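Local coordinates for protein chloromuconate cycloisomerase (Rhodococcus opacus, PDB 4M0X) that belongs to the enolase superfamily, pairing an N-terminal domain with a TIM-barrel-like C-terminal domain whose acidic residues hold a manganese ion, at residues Gly129-Ile137 and Tyr343-Pro351; Phe141-Ile150 and Arg179-Ile187. All blocks are in the same frame, centred on the assembly; numbering follows the deposited sequence.

Contact 1 (Gly129-Ile137 and Tyr343-Pro351); sequences GLRRKRIPI and YDRGELLIP
Ile135 and Leu348 form the hydrogen-bonded pair at the heart of a short antiparallel strand pairing. Ile135 N donates to Leu348 O at 2.9 Å, and Leu348 N returns a bond to Ile135 O, also 2.9 Å. Further along, Ile350 N reaches Lys133 O at 3.0 Å, and Ile137 N reaches Gly346 O at 3.3 Å. Pro136, which has no N-H to give, falls in a non-hydrogen-bonded pair with Glu347, where the pairing with strand 347-349 uses no N-H from this position. At the turn before the second strand, Asp344 N binds Glu347 O. On the outward face Arg134 runs beside Leu349, CG to CD2 3.6 Å. The Arg134 chain then bends at chi3 (-74°), and the guanidinium, though only 18° from the Glu347 carboxylate plane, forms no salt bridge with it: Arg134 NE stays 4.8 Å from Glu347 OE2. The other face is apolar. Ile137 CD1 packs on Leu348 CB at 3.6 Å, its CG1 lies at the edge of the Tyr343 ring, and Ile350 meets Ile135 through CD1 and Leu130 CD2 through CG2. The Tyr343 hydroxyl is bonded to Leu326 O and Gly330 N, and Arg132 NH1 to Met317 O. Strand 347-349 thus flanks strand 134-141 of the barrel sheet, while Ile135, Leu348 and Ile350 lean on helix 304-316, and Ile135 and Ile137 also touch Cys324 of strand 323-324.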
ATOM      1  N   GLY A 129      34.016  11.207  20.177  1.00 23.65           N
ATOM      2  CA  GLY A 129      34.280  12.564  20.664  1.00 25.75           C
ATOM      3  C   GLY A 129      33.047  13.448  20.763  1.00 25.85           C
ATOM      4  O   GLY A 129      32.100  13.281  19.996  1.00 27.31           O
ATOM      5  N   LEU A 130      33.052  14.380  21.717  1.00 25.02           N
ATOM      6  CA  LEU A 130      31.913  15.276  21.921  1.00 23.66           C
ATOM      7  C   LEU A 130      31.735  16.147  20.697  1.00 24.45           C
ATOM      8  O   LEU A 130      32.715  16.501  20.069  1.00 24.38           O
ATOM      9  CB  LEU A 130      32.135  16.180  23.127  1.00 21.21           C
ATOM     10  CG  LEU A 130      32.164  15.649  24.558  1.00 19.57           C
ATOM     11  CD1 LEU A 130      32.666  16.757  25.476  1.00 18.14           C
ATOM     12  CD2 LEU A 130      30.795  15.170  24.975  1.00 18.37           C
ATOM     13  N   ARG A 131      30.482  16.473  20.360  1.00 26.65           N
ATOM     14  CA  ARG A 131      30.161  17.528  19.384  1.00 26.50           C
ATOM     15  C   ARG A 131      29.647  18.800  20.039  1.00 28.77           C
ATOM     16  O   ARG A 131      29.295  19.752  19.353  1.00 32.26           O
ATOM     17  CB  ARG A 131      29.128  17.040  18.419  1.00 25.06           C
ATOM     18  CG  ARG A 131      29.520  15.698  17.869  1.00 26.49           C
ATOM     19  CD  ARG A 131      28.783  15.458  16.599  1.00 25.85           C
ATOM     20  NE  ARG A 131      28.755  14.043  16.351  1.00 26.89           N
ATOM     21  CZ  ARG A 131      28.496  13.505  15.169  1.00 27.53           C
ATOM     22  NH1 ARG A 131      28.269  14.287  14.115  1.00 28.47           N
ATOM     23  NH2 ARG A 131      28.457  12.187  15.052  1.00 26.98           N
ATOM     24  N   ARG A 132      29.598  18.824  21.364  1.00 29.62           N
ATOM     25  CA  ARG A 132      29.215  20.027  22.077  1.00 30.36           C
ATOM     26  C   ARG A 132      29.629  19.818  23.513  1.00 33.11           C
ATOM     27  O   ARG A 132      29.693  18.670  23.974  1.00 32.51           O
ATOM     28  CB  ARG A 132      27.705  20.302  21.922  1.00 30.54           C
ATOM     29  CG  ARG A 132      26.761  19.195  22.417  1.00 29.69           C
ATOM     30  CD  ARG A 132      25.306  19.353  21.976  1.00 26.55           C
ATOM     31  NE  ARG A 132      25.056  19.050  20.549  1.00 28.37           N
ATOM     32  CZ  ARG A 132      25.096  17.846  19.941  1.00 26.90           C
ATOM     33  NH1 ARG A 132      25.423  16.719  20.557  1.00 25.95           N
ATOM     34  NH2 ARG A 132      24.804  17.770  18.660  1.00 27.75           N
ATOM     35  N   LYS A 133      29.939  20.913  24.212  1.00 35.81           N
ATOM     36  CA  LYS A 133      30.410  20.813  25.613  1.00 36.82           C
ATOM     37  C   LYS A 133      29.295  21.093  26.619  1.00 34.82           C
ATOM     38  O   LYS A 133      29.395  20.742  27.795  1.00 33.70           O
ATOM     39  CB  LYS A 133      31.625  21.729  25.863  1.00 38.97           C
ATOM     40  CG  LYS A 133      32.788  21.505  24.899  1.00 38.69           C
ATOM     41  CD  LYS A 133      34.133  21.811  25.549  1.00 41.13           C
ATOM     42  CE  LYS A 133      35.308  21.739  24.560  1.00 39.37           C
ATOM     43  NZ  LYS A 133      35.167  22.704  23.440  1.00 34.07           N
ATOM     44  N   ARG A 134      28.230  21.723  26.137  1.00 34.12           N
ATOM     45  CA  ARG A 134      27.119  22.121  26.983  1.00 34.65           C
ATOM     46  C   ARG A 134      25.814  21.721  26.320  1.00 31.39           C
ATOM     47  O   ARG A 134      25.718  21.718  25.117  1.00 28.75           O
ATOM     48  CB  ARG A 134      27.176  23.644  27.253  1.00 38.08           C
ATOM     49  CG  ARG A 134      28.051  24.047  28.443  1.00 42.05           C
ATOM     50  CD  ARG A 134      28.487  25.503  28.428  1.00 47.82           C
ATOM     51  NE  ARG A 134      29.535  25.719  27.421  1.00 59.13           N
ATOM     52  CZ  ARG A 134      30.857  25.705  27.654  1.00 61.84           C
ATOM     53  NH1 ARG A 134      31.333  25.497  28.890  1.00 55.68           N
ATOM     54  NH2 ARG A 134      31.709  25.898  26.635  1.00 61.70           N
ATOM     55  N   ILE A 135      24.808  21.366  27.103  1.00 31.83           N
ATOM     56  CA  ILE A 135      23.469  21.155  26.539  1.00 33.97           C
ATOM     57  C   ILE A 135      22.390  22.004  27.233  1.00 34.32           C
ATOM     58  O   ILE A 135      22.351  22.057  28.454  1.00 36.47           O
ATOM     59  CB  ILE A 135      23.040  19.688  26.604  1.00 32.94           C
ATOM     60  CG1 ILE A 135      24.258  18.762  26.563  1.00 31.44           C
ATOM     61  CG2 ILE A 135      22.051  19.426  25.473  1.00 34.32           C
ATOM     62  CD1 ILE A 135      23.926  17.290  26.567  1.00 30.71           C
ATOM     63  N   PRO A 136      21.512  22.674  26.470  1.00 33.67           N
ATOM     64  CA  PRO A 136      20.461  23.387  27.222  1.00 31.89           C
ATOM     65  C   PRO A 136      19.472  22.364  27.788  1.00 31.69           C
ATOM     66  O   PRO A 136      19.148  21.367  27.121  1.00 33.08           O
ATOM     67  CB  PRO A 136      19.786  24.276  26.159  1.00 32.63           C
ATOM     68  CG  PRO A 136      20.692  24.225  24.947  1.00 35.83           C
ATOM     69  CD  PRO A 136      21.385  22.874  25.015  1.00 35.06           C
ATOM     70  N   ILE A 137      19.030  22.584  29.016  1.00 29.06           N
ATOM     71  CA  ILE A 137      18.149  21.644  29.694  1.00 27.72           C
ATOM     72  C   ILE A 137      16.648  22.005  29.534  1.00 28.08           C
ATOM     73  O   ILE A 137      16.273  23.184  29.564  1.00 28.16           O
ATOM     74  CB  ILE A 137      18.590  21.535  31.149  1.00 26.58           C
ATOM     75  CG1 ILE A 137      20.008  20.994  31.186  1.00 27.48           C
ATOM     76  CG2 ILE A 137      17.723  20.577  31.939  1.00 28.51           C
ATOM     77  CD1 ILE A 137      20.157  19.591  30.610  1.00 28.86           C
ATOM     78  N   TYR A 343      25.220  22.261  36.637  1.00 32.81           N
ATOM     79  CA  TYR A 343      24.368  23.084  35.778  1.00 32.14           C
ATOM     80  C   TYR A 343      24.871  24.500  35.830  1.00 34.02           C
ATOM     81  O   TYR A 343      25.650  24.854  36.727  1.00 37.26           O
ATOM     82  CB  TYR A 343      22.881  23.008  36.173  1.00 31.61           C
ATOM     83  CG  TYR A 343      22.322  21.594  36.109  1.00 30.47           C
ATOM     84  CD1 TYR A 343      22.504  20.708  37.172  1.00 29.10           C
ATOM     85  CD2 TYR A 343      21.665  21.129  34.973  1.00 29.45           C
ATOM     86  CE1 TYR A 343      22.034  19.420  37.113  1.00 28.58           C
ATOM     87  CE2 TYR A 343      21.174  19.846  34.910  1.00 27.92           C
ATOM     88  CZ  TYR A 343      21.366  19.000  35.984  1.00 29.49           C
ATOM     89  OH  TYR A 343      20.912  17.709  35.946  1.00 31.45           O
ATOM     90  N   ASP A 344      24.479  25.287  34.827  1.00 35.98           N
ATOM     91  CA  ASP A 344      24.810  26.703  34.734  1.00 36.08           C
ATOM     92  C   ASP A 344      23.810  27.417  33.861  1.00 36.82           C
ATOM     93  O   ASP A 344      23.700  27.104  32.667  1.00 31.92           O
ATOM     94  CB  ASP A 344      26.204  26.926  34.139  1.00 39.76           C
ATOM     95  CG  ASP A 344      26.627  28.398  34.181  1.00 41.06           C
ATOM     96  OD1 ASP A 344      26.249  29.096  35.146  1.00 42.63           O
ATOM     97  OD2 ASP A 344      27.337  28.853  33.261  1.00 42.19           O
ATOM     98  N   ARG A 345      23.111  28.393  34.461  1.00 38.27           N
ATOM     99  CA  ARG A 345      22.202  29.282  33.744  1.00 37.46           C
ATOM    100  C   ARG A 345      21.271  28.454  32.877  1.00 37.78           C
ATOM    101  O   ARG A 345      20.979  28.804  31.726  1.00 34.80           O
ATOM    102  CB  ARG A 345      22.974  30.325  32.908  1.00 40.67           C
ATOM    103  CG  ARG A 345      23.503  31.528  33.704  1.00 46.53           C
ATOM    104  CD  ARG A 345      22.383  32.355  34.355  1.00 45.45           C
ATOM    105  N   GLY A 346      20.833  27.331  33.440  1.00 38.00           N
ATOM    106  CA  GLY A 346      19.950  26.406  32.735  1.00 38.33           C
ATOM    107  C   GLY A 346      20.620  25.554  31.678  1.00 37.63           C
ATOM    108  O   GLY A 346      20.027  25.272  30.641  1.00 37.13           O
ATOM    109  N   GLU A 347      21.849  25.122  31.940  1.00 36.92           N
ATOM    110  CA  GLU A 347      22.557  24.246  31.008  1.00 36.17           C
ATOM    111  C   GLU A 347      23.363  23.190  31.737  1.00 34.42           C
ATOM    112  O   GLU A 347      23.950  23.451  32.768  1.00 34.42           O
ATOM    113  CB  GLU A 347      23.507  25.049  30.114  1.00 38.49           C
ATOM    114  CG  GLU A 347      22.829  26.091  29.235  1.00 41.14           C
ATOM    115  CD  GLU A 347      23.763  26.745  28.229  1.00 42.84           C
ATOM    116  OE1 GLU A 347      23.247  27.163  27.179  1.00 45.29           O
ATOM    117  OE2 GLU A 347      24.993  26.844  28.465  1.00 44.15           O
ATOM    118  N   LEU A 348      23.396  21.989  31.184  1.00 34.44           N
ATOM    119  CA  LEU A 348      24.258  20.945  31.710  1.00 33.45           C
ATOM    120  C   LEU A 348      25.637  21.088  31.084  1.00 32.56           C
ATOM    121  O   LEU A 348      25.736  21.316  29.873  1.00 34.08           O
ATOM    122  CB  LEU A 348      23.670  19.570  31.409  1.00 32.66           C
ATOM    123  CG  LEU A 348      24.515  18.343  31.753  1.00 33.26           C
ATOM    124  CD1 LEU A 348      24.801  18.239  33.245  1.00 30.45           C
ATOM    125  CD2 LEU A 348      23.800  17.101  31.237  1.00 33.04           C
ATOM    126  N   LEU A 349      26.690  21.000  31.905  1.00 29.67           N
ATOM    127  CA  LEU A 349      28.044  20.899  31.392  1.00 29.28           C
ATOM    128  C   LEU A 349      28.387  19.409  31.286  1.00 27.85           C
ATOM    129  O   LEU A 349      28.195  18.672  32.241  1.00 28.63           O
ATOM    130  CB  LEU A 349      29.021  21.563  32.338  1.00 30.54           C
ATOM    131  CG  LEU A 349      28.917  22.950  32.957  1.00 33.24           C
ATOM    132  CD1 LEU A 349      30.162  23.088  33.818  1.00 34.43           C
ATOM    133  CD2 LEU A 349      28.860  24.091  31.942  1.00 35.41           C
ATOM    134  N   ILE A 350      28.891  18.952  30.152  1.00 25.63           N
ATOM    135  CA  ILE A 350      29.127  17.502  30.003  1.00 27.84           C
ATOM    136  C   ILE A 350      30.376  16.983  30.752  1.00 28.35           C
ATOM    137  O   ILE A 350      31.504  17.486  30.557  1.00 28.49           O
ATOM    138  CB  ILE A 350      29.163  17.069  28.513  1.00 29.18           C
ATOM    139  CG1 ILE A 350      27.799  17.338  27.843  1.00 28.93           C
ATOM    140  CG2 ILE A 350      29.564  15.601  28.387  1.00 29.40           C
ATOM    141  CD1 ILE A 350      27.856  17.554  26.351  1.00 29.58           C
ATOM    142  N   PRO A 351      30.196  15.971  31.609  1.00 26.67           N
ATOM    143  CA  PRO A 351      31.394  15.455  32.269  1.00 27.12           C
ATOM    144  C   PRO A 351      32.476  15.037  31.260  1.00 28.26           C
ATOM    145  O   PRO A 351      32.167  14.493  30.181  1.00 28.97           O
ATOM    146  CB  PRO A 351      30.864  14.251  33.070  1.00 25.57           C
ATOM    147  CG  PRO A 351      29.456  14.645  33.370  1.00 25.83           C
ATOM    148  CD  PRO A 351      28.984  15.287  32.078  1.00 26.16           C
TER

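Contact 2 (Phe141-Ile150 and Arg179-Ile187)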
ATOM      1  N   PHE A 141       8.118  20.247  34.508  1.00 38.60           N
ATOM      2  CA  PHE A 141       7.121  20.361  35.536  1.00 39.00           C
ATOM      3  C   PHE A 141       6.503  19.016  35.899  1.00 42.39           C
ATOM      4  O   PHE A 141       6.316  18.139  35.055  1.00 45.96           O
ATOM      5  CB  PHE A 141       6.007  21.255  35.053  1.00 38.09           C
ATOM      6  CG  PHE A 141       6.464  22.603  34.628  1.00 40.93           C
ATOM      7  CD1 PHE A 141       7.198  23.408  35.499  1.00 39.38           C
ATOM      8  CD2 PHE A 141       6.145  23.089  33.349  1.00 43.18           C
ATOM      9  CE1 PHE A 141       7.614  24.664  35.104  1.00 41.28           C
ATOM     10  CE2 PHE A 141       6.547  24.356  32.951  1.00 44.07           C
ATOM     11  CZ  PHE A 141       7.276  25.142  33.834  1.00 45.60           C
ATOM     12  N   SER A 142       6.179  18.882  37.175  1.00 45.88           N
ATOM     13  CA  SER A 142       5.443  17.761  37.714  1.00 45.50           C
ATOM     14  C   SER A 142       3.947  17.932  37.370  1.00 46.26           C
ATOM     15  O   SER A 142       3.534  18.998  36.870  1.00 44.95           O
ATOM     16  CB  SER A 142       5.666  17.763  39.223  1.00 45.33           C
ATOM     17  OG  SER A 142       5.047  16.663  39.834  1.00 55.10           O
ATOM     18  N   ALA A 143       3.131  16.910  37.632  1.00 45.61           N
ATOM     19  CA  ALA A 143       1.684  17.042  37.386  1.00 49.18           C
ATOM     20  C   ALA A 143       0.938  17.846  38.473  1.00 51.38           C
ATOM     21  O   ALA A 143      -0.291  17.894  38.494  1.00 53.48           O
ATOM     22  CB  ALA A 143       1.036  15.683  37.162  1.00 47.98           C
ATOM     23  N   GLY A 144       1.685  18.501  39.355  1.00 52.37           N
ATOM     24  CA  GLY A 144       1.096  19.306  40.414  1.00 51.79           C
ATOM     25  C   GLY A 144       0.069  20.303  39.914  1.00 51.39           C
ATOM     26  O   GLY A 144      -0.276  20.339  38.720  1.00 51.37           O
ATOM     27  N   SER A 145      -0.416  21.121  40.832  1.00 44.34           N
ATOM     28  CA  SER A 145      -1.443  22.075  40.505  1.00 46.82           C
ATOM     29  C   SER A 145      -0.894  23.178  39.608  1.00 46.62           C
ATOM     30  O   SER A 145       0.314  23.318  39.496  1.00 48.25           O
ATOM     31  CB  SER A 145      -1.975  22.619  41.802  1.00 49.68           C
ATOM     32  OG  SER A 145      -2.038  21.531  42.710  1.00 54.99           O
ATOM     33  N   ALA A 146      -1.776  23.931  38.947  1.00 45.68           N
ATOM     34  CA  ALA A 146      -1.361  25.017  38.048  1.00 47.19           C
ATOM     35  C   ALA A 146      -0.867  26.244  38.809  1.00 52.68           C
ATOM     36  O   ALA A 146      -0.253  27.157  38.235  1.00 56.83           O
ATOM     37  CB  ALA A 146      -2.488  25.400  37.113  1.00 44.98           C
ATOM     38  N   SER A 147      -1.155  26.256  40.106  1.00 54.37           N
ATOM     39  CA  SER A 147      -0.785  27.340  41.001  1.00 51.39           C
ATOM     40  C   SER A 147       0.734  27.280  41.259  1.00 54.93           C
ATOM     41  O   SER A 147       1.496  28.212  40.918  1.00 48.13           O
ATOM     42  CB  SER A 147      -1.567  27.158  42.299  1.00 48.39           C
ATOM     43  OG  SER A 147      -1.306  28.207  43.200  1.00 50.65           O
ATOM     44  N   ASP A 148       1.140  26.153  41.862  1.00 54.30           N
ATOM     45  CA  ASP A 148       2.525  25.791  42.116  1.00 50.44           C
ATOM     46  C   ASP A 148       3.379  25.996  40.876  1.00 48.55           C
ATOM     47  O   ASP A 148       4.471  26.558  40.968  1.00 48.22           O
ATOM     48  CB  ASP A 148       2.621  24.309  42.526  1.00 55.13           C
ATOM     49  CG  ASP A 148       2.118  24.029  43.949  1.00 56.93           C
ATOM     50  OD1 ASP A 148       1.498  24.912  44.585  1.00 56.44           O
ATOM     51  OD2 ASP A 148       2.351  22.895  44.430  1.00 57.48           O
ATOM     52  N   LEU A 149       2.881  25.539  39.724  1.00 45.28           N
ATOM     53  CA  LEU A 149       3.675  25.552  38.504  1.00 45.20           C
ATOM     54  C   LEU A 149       3.892  26.955  37.933  1.00 48.55           C
ATOM     55  O   LEU A 149       4.965  27.218  37.392  1.00 48.09           O
ATOM     56  CB  LEU A 149       3.137  24.587  37.440  1.00 41.43           C
ATOM     57  CG  LEU A 149       2.863  23.112  37.779  1.00 39.78           C
ATOM     58  CD1 LEU A 149       2.164  22.480  36.587  1.00 38.02           C
ATOM     59  CD2 LEU A 149       4.088  22.293  38.170  1.00 39.64           C
ATOM     60  N   ILE A 150       2.919  27.863  38.059  1.00 49.86           N
ATOM     61  CA  ILE A 150       3.165  29.250  37.624  1.00 51.55           C
ATOM     62  C   ILE A 150       4.302  29.932  38.437  1.00 53.69           C
ATOM     63  O   ILE A 150       5.123  30.694  37.895  1.00 55.95           O
ATOM     64  CB  ILE A 150       1.877  30.099  37.553  1.00 50.69           C
ATOM     65  CG1 ILE A 150       0.963  29.571  36.429  1.00 49.45           C
ATOM     66  CG2 ILE A 150       2.222  31.553  37.265  1.00 52.47           C
ATOM     67  CD1 ILE A 150      -0.354  30.315  36.241  1.00 44.67           C
ATOM     68  N   ARG A 179      -5.568  22.593  33.154  1.00 39.77           N
ATOM     69  CA  ARG A 179      -4.431  22.820  34.030  1.00 40.33           C
ATOM     70  C   ARG A 179      -3.211  23.279  33.244  1.00 41.53           C
ATOM     71  O   ARG A 179      -2.552  24.253  33.610  1.00 45.05           O
ATOM     72  CB  ARG A 179      -4.101  21.556  34.833  1.00 38.35           C
ATOM     73  CG  ARG A 179      -2.855  21.658  35.699  1.00 35.48           C
ATOM     74  CD  ARG A 179      -2.572  20.349  36.411  1.00 34.13           C
ATOM     75  NE  ARG A 179      -2.173  19.265  35.503  1.00 35.01           N
ATOM     76  CZ  ARG A 179      -0.915  19.001  35.131  1.00 35.54           C
ATOM     77  NH1 ARG A 179       0.116  19.726  35.579  1.00 34.34           N
ATOM     78  NH2 ARG A 179      -0.675  17.981  34.319  1.00 34.82           N
ATOM     79  N   VAL A 180      -2.910  22.586  32.156  1.00 40.07           N
ATOM     80  CA  VAL A 180      -1.699  22.910  31.411  1.00 39.74           C
ATOM     81  C   VAL A 180      -1.859  24.233  30.678  1.00 42.41           C
ATOM     82  O   VAL A 180      -0.914  25.029  30.623  1.00 45.82           O
ATOM     83  CB  VAL A 180      -1.270  21.760  30.485  1.00 35.12           C
ATOM     84  CG1 VAL A 180      -0.135  22.174  29.569  1.00 34.87           C
ATOM     85  CG2 VAL A 180      -0.834  20.595  31.335  1.00 33.82           C
ATOM     86  N   LEU A 181      -3.056  24.473  30.144  1.00 42.98           N
ATOM     87  CA  LEU A 181      -3.329  25.723  29.441  1.00 44.66           C
ATOM     88  C   LEU A 181      -3.139  26.878  30.413  1.00 49.52           C
ATOM     89  O   LEU A 181      -2.732  27.973  30.013  1.00 52.29           O
ATOM     90  CB  LEU A 181      -4.745  25.752  28.848  1.00 40.90           C
ATOM     91  CG  LEU A 181      -5.103  24.913  27.605  1.00 38.96           C
ATOM     92  CD1 LEU A 181      -6.611  24.785  27.493  1.00 38.43           C
ATOM     93  CD2 LEU A 181      -4.542  25.459  26.308  1.00 36.02           C
ATOM     94  N   ASP A 182      -3.424  26.622  31.690  1.00 52.74           N
ATOM     95  CA  ASP A 182      -3.270  27.637  32.723  1.00 55.36           C
ATOM     96  C   ASP A 182      -1.843  28.095  32.793  1.00 51.16           C
ATOM     97  O   ASP A 182      -1.580  29.280  32.689  1.00 55.37           O
ATOM     98  CB  ASP A 182      -3.684  27.108  34.088  1.00 58.55           C
ATOM     99  CG  ASP A 182      -5.106  27.442  34.429  1.00 66.18           C
ATOM    100  OD1 ASP A 182      -5.942  27.560  33.496  1.00 66.93           O
ATOM    101  OD2 ASP A 182      -5.386  27.586  35.641  1.00 67.19           O
ATOM    102  N   VAL A 183      -0.927  27.146  32.951  1.00 47.31           N
ATOM    103  CA  VAL A 183       0.489  27.451  33.124  1.00 43.73           C
ATOM    104  C   VAL A 183       1.107  28.062  31.876  1.00 43.45           C
ATOM    105  O   VAL A 183       1.991  28.900  31.970  1.00 44.62           O
ATOM    106  CB  VAL A 183       1.281  26.205  33.500  1.00 42.39           C
ATOM    107  CG1 VAL A 183       2.745  26.566  33.669  1.00 42.30           C
ATOM    108  CG2 VAL A 183       0.722  25.591  34.774  1.00 40.33           C
ATOM    109  N   LEU A 184       0.615  27.649  30.716  1.00 42.50           N
ATOM    110  CA  LEU A 184       1.063  28.169  29.445  1.00 42.88           C
ATOM    111  C   LEU A 184       0.729  29.643  29.266  1.00 44.66           C
ATOM    112  O   LEU A 184       1.240  30.301  28.345  1.00 47.23           O
ATOM    113  CB  LEU A 184       0.421  27.371  28.311  1.00 43.20           C
ATOM    114  CG  LEU A 184       0.962  25.990  28.011  1.00 41.57           C
ATOM    115  CD1 LEU A 184      -0.154  25.096  27.505  1.00 39.72           C
ATOM    116  CD2 LEU A 184       2.063  26.138  26.978  1.00 41.88           C
ATOM    117  N   GLU A 185      -0.142  30.162  30.120  1.00 47.92           N
ATOM    118  CA  GLU A 185      -0.506  31.570  30.030  1.00 51.65           C
ATOM    119  C   GLU A 185       0.664  32.444  30.428  1.00 54.72           C
ATOM    120  O   GLU A 185       0.940  33.437  29.754  1.00 49.47           O
ATOM    121  CB  GLU A 185      -1.723  31.885  30.875  1.00 50.63           C
ATOM    122  CG  GLU A 185      -2.992  31.418  30.204  1.00 56.09           C
ATOM    123  CD  GLU A 185      -4.225  32.106  30.737  1.00 61.41           C
ATOM    124  OE1 GLU A 185      -4.334  32.244  31.983  1.00 63.81           O
ATOM    125  OE2 GLU A 185      -5.088  32.487  29.902  1.00 60.01           O
ATOM    126  N   CYS A 186       1.358  32.038  31.498  1.00 58.30           N
ATOM    127  CA  CYS A 186       2.579  32.716  31.968  1.00 61.01           C
ATOM    128  C   CYS A 186       3.905  32.127  31.383  1.00 59.77           C
ATOM    129  O   CYS A 186       4.961  32.210  32.019  1.00 64.92           O
ATOM    130  CB  CYS A 186       2.600  32.805  33.520  1.00 60.93           C
ATOM    131  SG  CYS A 186       1.139  33.572  34.290  1.00 60.36           S
ATOM    132  N   ILE A 187       3.848  31.544  30.175  1.00 53.11           N
ATOM    133  CA  ILE A 187       5.059  31.080  29.439  1.00 44.63           C
ATOM    134  C   ILE A 187       5.157  31.818  28.117  1.00 42.12           C
ATOM    135  O   ILE A 187       4.178  31.868  27.373  1.00 42.35           O
ATOM    136  CB  ILE A 187       5.101  29.532  29.184  1.00 41.10           C
ATOM    137  CG1 ILE A 187       5.831  28.803  30.304  1.00 37.39           C
ATOM    138  CG2 ILE A 187       5.840  29.185  27.901  1.00 38.64           C
ATOM    139  CD1 ILE A 187       5.314  27.411  30.575  1.00 37.18           C
TER
HETATM  140  O   HOH W   1       2.768  19.024  34.308  1.00 40.33           O
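Arg179 meets Gly144 first: its NH1 gives a weak bond to Gly144 O (3.2 Å). CG stands opposite the backbone N (chi1 175°), and a bend at chi3 (68°) turns the guanidinium along the loop before helix 146-159. Ala143 O lies over one face of this group and Val180 CG2 over the other, while Leu149 CD1 comes to its edge, 3.6 Å from Arg179 NH1. In the same plane a water accepts from Arg179 NH1 at 3.0 Å and donates to Ser142 O at 2.7 Å. NH2 forms a salt bridge with Asp176 and a bond to Lys167 O. Asp182 next sets its CB against Ala146 CB; its carboxylate is paired with Arg178. Val183 fills the middle: CG2 touches Leu149 CB at 3.7 Å, the two side chains crossing near a right angle, and also approaches Ala146 and Ile150. Cys186 offers SG to Ile150 CG2 at 3.8 Å. Last, Ile187 CD1 arrives at the edge of the Phe141 ring, 4.1 Å from Phe141 CE2. The helical pieces 146-150 and 179-183 run 25° apart, with axes 9.1 Å from each other at closest approach, as neighbours on the outside of the barrel. Apolar side chains therefore do most of the joining, and the one direct polar bond is weak; Arg179, gripped by Asp176, Lys167 and the water, probably keeps its positive charge and may help to hold the loop leading into helix 146-159.

Strand 134-141 ties the two contacts together: contact 1 pairs its beginning with strand 347-349, and contact 2 starts at its last residue, Phe141, and continues into helix 146-159. Their centres are 27 Å apart, and the segments have no touch beyond this chain connection. In sequence, contact 2 is nested inside the long loop that contact 1 closes: contact 2 joins helices that are neighbours in the chain, contact 1 two strands about 200 residues apart. The manganese ion is held by Asp196, Glu222 and Asp247, none of them in either contact; the side chain of Ala143, in contact 2, is about 13 Å from the metal.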